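Local coordinates for protein monovalent Na+/H+ antiporter subunit F (Dietzia sp. DQ12-45-1b, PDB 7D3U) that is a small membrane subunit of the multi-subunit Mrp complex, which probably exchanges sodium ions for protons across the cell membrane, at residues D[36-47]-D[62-73]. Residues are numbered along the deposited sequence; the frame is centred on the assembly and turned at random.
Sequences DLLFFAFIALLA and VLVATLVGLVSA
I43 reaches between A65 and T66 with its longer branch, CG1 lying 3.7 Å from A65 CB. Beyond it, I43 CD1 stands 4.0 Å from T66 CG2. With CG1 anti to its carbonyl carbon (chi1 -56°) and the chain extended beyond it, the CD1 methyl projects across the interface, while CG2 faces V62 CG2. L46 CD1 to A65 CB and A47 CB to V62 CG2 are looser contacts, each 4.5 Å. One turn away the backbones are closest, F39 and G69 CA atoms lying 5.4 Å apart; G69 presents no side chain, and F39 CB rests 4.1 Å from G69 CA. The F39 ring meets S72 OG obliquely. That hydroxyl is tethered to V68 O by a 3.0 Å hydrogen bond from S72 OG, and V68 O also accepts from S72 N on the opposite face of its carbonyl plane. No hydrogen bond crosses between the segments; apolar packing carries the I43 end of these two predicted transmembrane spans. Segment 36-47 belongs to helix 30-52, whose L37, L38 and L45 touch helix 2-23; segment 62-73 joins helices 59-65 and 71-80. F634 of subunit A meets the F39 ring, and subunit G packs on F40 and T66.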
loop_
_atom_site.group_PDB
_atom_site.type_symbol
_atom_site.label_atom_id
_atom_site.label_comp_id
_atom_site.label_asym_id
_atom_site.label_seq_id
_atom_site.Cartn_x
_atom_site.Cartn_y
_atom_site.Cartn_z
ATOM N N ASP D 36 7.226 27.967 30.670
ATOM C CA ASP D 36 8.451 28.763 30.688
ATOM C C ASP D 36 9.316 28.408 31.893
ATOM O O ASP D 36 10.518 28.126 31.755
ATOM C CB ASP D 36 8.101 30.250 30.689
ATOM C CG ASP D 36 9.313 31.134 30.883
ATOM O OD1 ASP D 36 9.997 31.434 29.883
ATOM O OD2 ASP D 36 9.580 31.531 32.036
ATOM N N LEU D 37 8.720 28.427 33.089
ATOM C CA LEU D 37 9.467 28.055 34.285
ATOM C C LEU D 37 10.033 26.649 34.168
ATOM O O LEU D 37 11.149 26.388 34.631
ATOM C CB LEU D 37 8.573 28.174 35.521
ATOM C CG LEU D 37 9.222 28.104 36.907
ATOM C CD1 LEU D 37 9.367 26.676 37.404
ATOM C CD2 LEU D 37 10.568 28.804 36.898
ATOM N N LEU D 38 9.302 25.737 33.526
ATOM C CA LEU D 38 9.779 24.367 33.401
ATOM C C LEU D 38 10.905 24.255 32.386
ATOM O O LEU D 38 11.823 23.454 32.569
ATOM C CB LEU D 38 8.620 23.444 33.040
ATOM C CG LEU D 38 7.579 23.370 34.151
ATOM C CD1 LEU D 38 6.369 22.572 33.730
ATOM C CD2 LEU D 38 8.215 22.745 35.368
ATOM N N PHE D 39 10.863 25.041 31.311
ATOM C CA PHE D 39 11.991 25.057 30.384
ATOM C C PHE D 39 13.251 25.545 31.081
ATOM O O PHE D 39 14.339 24.984 30.895
ATOM C CB PHE D 39 11.681 25.937 29.173
ATOM C CG PHE D 39 10.494 25.483 28.377
ATOM C CD1 PHE D 39 10.138 24.148 28.333
ATOM C CD2 PHE D 39 9.732 26.397 27.670
ATOM C CE1 PHE D 39 9.045 23.733 27.602
ATOM C CE2 PHE D 39 8.638 25.987 26.939
ATOM C CZ PHE D 39 8.294 24.654 26.904
ATOM N N PHE D 40 13.120 26.578 31.913
ATOM C CA PHE D 40 14.297 27.074 32.620
ATOM C C PHE D 40 14.779 26.066 33.662
ATOM O O PHE D 40 15.991 25.873 33.839
ATOM C CB PHE D 40 13.993 28.434 33.247
ATOM C CG PHE D 40 14.017 29.567 32.258
ATOM C CD1 PHE D 40 13.017 29.700 31.314
ATOM C CD2 PHE D 40 15.041 30.493 32.267
ATOM C CE1 PHE D 40 13.038 30.732 30.402
ATOM C CE2 PHE D 40 15.067 31.526 31.358
ATOM C CZ PHE D 40 14.063 31.646 30.425
ATOM N N ALA D 41 13.849 25.386 34.335
ATOM C CA ALA D 41 14.239 24.324 35.256
ATOM C C ALA D 41 14.909 23.167 34.528
ATOM O O ALA D 41 15.805 22.524 35.079
ATOM C CB ALA D 41 13.021 23.829 36.034
ATOM N N PHE D 42 14.502 22.894 33.287
ATOM C CA PHE D 42 15.142 21.837 32.516
ATOM C C PHE D 42 16.545 22.231 32.087
ATOM O O PHE D 42 17.434 21.377 32.033
ATOM C CB PHE D 42 14.297 21.482 31.295
ATOM C CG PHE D 42 13.317 20.374 31.541
ATOM C CD1 PHE D 42 13.757 19.085 31.759
ATOM C CD2 PHE D 42 11.957 20.621 31.548
ATOM C CE1 PHE D 42 12.860 18.064 31.984
ATOM C CE2 PHE D 42 11.058 19.605 31.774
ATOM C CZ PHE D 42 11.509 18.325 31.993
ATOM N N ILE D 43 16.768 23.509 31.779
ATOM C CA ILE D 43 18.135 23.962 31.528
ATOM C C ILE D 43 18.984 23.802 32.785
ATOM O O ILE D 43 20.142 23.358 32.727
ATOM C CB ILE D 43 18.138 25.416 31.025
ATOM C CG1 ILE D 43 17.259 25.550 29.786
ATOM C CG2 ILE D 43 19.549 25.863 30.710
ATOM C CD1 ILE D 43 17.184 26.957 29.255
ATOM N N ALA D 44 18.421 24.161 33.943
ATOM C CA ALA D 44 19.138 23.966 35.200
ATOM C C ALA D 44 19.469 22.496 35.424
ATOM O O ALA D 44 20.570 22.159 35.879
ATOM C CB ALA D 44 18.315 24.509 36.366
ATOM N N LEU D 45 18.524 21.609 35.115
ATOM C CA LEU D 45 18.767 20.182 35.281
ATOM C C LEU D 45 19.824 19.686 34.308
ATOM O O LEU D 45 20.627 18.818 34.654
ATOM C CB LEU D 45 17.469 19.401 35.106
ATOM C CG LEU D 45 16.721 19.096 36.399
ATOM C CD1 LEU D 45 15.766 17.950 36.181
ATOM C CD2 LEU D 45 17.697 18.770 37.512
ATOM N N LEU D 46 19.834 20.216 33.084
ATOM C CA LEU D 46 20.901 19.890 32.144
ATOM C C LEU D 46 22.259 20.233 32.735
ATOM O O LEU D 46 23.184 19.412 32.722
ATOM C CB LEU D 46 20.691 20.633 30.826
ATOM C CG LEU D 46 19.748 20.004 29.802
ATOM C CD1 LEU D 46 19.734 20.822 28.524
ATOM C CD2 LEU D 46 20.166 18.579 29.514
ATOM N N ALA D 47 22.391 21.446 33.273
ATOM C CA ALA D 47 23.663 21.860 33.860
ATOM C C ALA D 47 24.058 20.959 35.026
ATOM O O ALA D 47 25.190 20.459 35.093
ATOM C CB ALA D 47 23.579 23.315 34.315
ATOM N N VAL D 62 23.572 24.270 26.954
ATOM C CA VAL D 62 23.089 25.405 27.730
ATOM C C VAL D 62 23.067 26.661 26.873
ATOM O O VAL D 62 22.168 27.499 27.012
ATOM C CB VAL D 62 23.943 25.585 28.996
ATOM C CG1 VAL D 62 23.702 26.946 29.619
ATOM C CG2 VAL D 62 23.643 24.481 29.992
ATOM N N LEU D 63 24.024 26.804 25.956
ATOM C CA LEU D 63 23.984 27.937 25.043
ATOM C C LEU D 63 22.855 27.805 24.032
ATOM O O LEU D 63 22.392 28.818 23.498
ATOM C CB LEU D 63 25.326 28.082 24.325
ATOM C CG LEU D 63 25.494 29.294 23.412
ATOM C CD1 LEU D 63 25.108 30.560 24.150
ATOM C CD2 LEU D 63 26.921 29.380 22.909
ATOM N N VAL D 64 22.393 26.585 23.774
ATOM C CA VAL D 64 21.343 26.360 22.787
ATOM C C VAL D 64 19.969 26.302 23.439
ATOM O O VAL D 64 19.001 26.846 22.903
ATOM C CB VAL D 64 21.649 25.077 21.994
ATOM C CG1 VAL D 64 20.417 24.609 21.245
ATOM C CG2 VAL D 64 22.801 25.319 21.042
ATOM N N ALA D 65 19.864 25.652 24.602
ATOM C CA ALA D 65 18.572 25.532 25.269
ATOM C C ALA D 65 17.974 26.894 25.591
ATOM O O ALA D 65 16.748 27.051 25.577
ATOM C CB ALA D 65 18.711 24.699 26.541
ATOM N N THR D 66 18.815 27.889 25.877
ATOM C CA THR D 66 18.307 29.235 26.114
ATOM C C THR D 66 17.730 29.833 24.839
ATOM O O THR D 66 16.716 30.538 24.881
ATOM C CB THR D 66 19.413 30.122 26.671
ATOM O OG1 THR D 66 20.487 30.192 25.727
ATOM C CG2 THR D 66 19.932 29.542 27.962
ATOM N N LEU D 67 18.359 29.562 23.696
ATOM C CA LEU D 67 17.771 29.914 22.411
ATOM C C LEU D 67 16.609 29.011 22.039
ATOM O O LEU D 67 16.004 29.211 20.982
ATOM C CB LEU D 67 18.830 29.859 21.311
ATOM C CG LEU D 67 20.103 30.664 21.559
ATOM C CD1 LEU D 67 20.942 30.717 20.299
ATOM C CD2 LEU D 67 19.757 32.062 22.030
ATOM N N VAL D 68 16.296 28.025 22.874
ATOM C CA VAL D 68 15.183 27.123 22.644
ATOM C C VAL D 68 14.072 27.337 23.664
ATOM O O VAL D 68 12.895 27.380 23.303
ATOM C CB VAL D 68 15.667 25.657 22.651
ATOM C CG1 VAL D 68 14.517 24.714 22.921
ATOM C CG2 VAL D 68 16.336 25.319 21.332
ATOM N N GLY D 69 14.427 27.494 24.939
ATOM C CA GLY D 69 13.442 27.846 25.945
ATOM C C GLY D 69 12.857 29.233 25.786
ATOM O O GLY D 69 11.959 29.598 26.552
ATOM N N LEU D 70 13.348 30.009 24.822
ATOM C CA LEU D 70 12.805 31.321 24.498
ATOM C C LEU D 70 11.903 31.282 23.271
ATOM O O LEU D 70 10.770 31.768 23.320
ATOM C CB LEU D 70 13.943 32.320 24.272
ATOM C CG LEU D 70 13.543 33.624 23.586
ATOM C CD1 LEU D 70 12.809 34.530 24.556
ATOM C CD2 LEU D 70 14.762 34.317 23.022
ATOM N N VAL D 71 12.391 30.713 22.166
ATOM C CA VAL D 71 11.565 30.574 20.972
ATOM C C VAL D 71 10.353 29.702 21.257
ATOM O O VAL D 71 9.266 29.940 20.719
ATOM C CB VAL D 71 12.403 30.010 19.809
ATOM C CG1 VAL D 71 11.563 29.901 18.553
ATOM C CG2 VAL D 71 13.611 30.887 19.565
ATOM N N SER D 72 10.507 28.694 22.111
ATOM C CA SER D 72 9.383 27.857 22.502
ATOM C C SER D 72 8.545 28.479 23.609
ATOM O O SER D 72 7.582 27.850 24.060
ATOM C CB SER D 72 9.879 26.480 22.944
ATOM O OG SER D 72 10.250 26.493 24.309
ATOM N N ALA D 73 8.885 29.684 24.060
ATOM C CA ALA D 73 8.058 30.432 24.997
ATOM C C ALA D 73 7.319 31.573 24.312
ATOM O O ALA D 73 6.100 31.696 24.459
ATOM C CB ALA D 73 8.914 30.976 26.145
#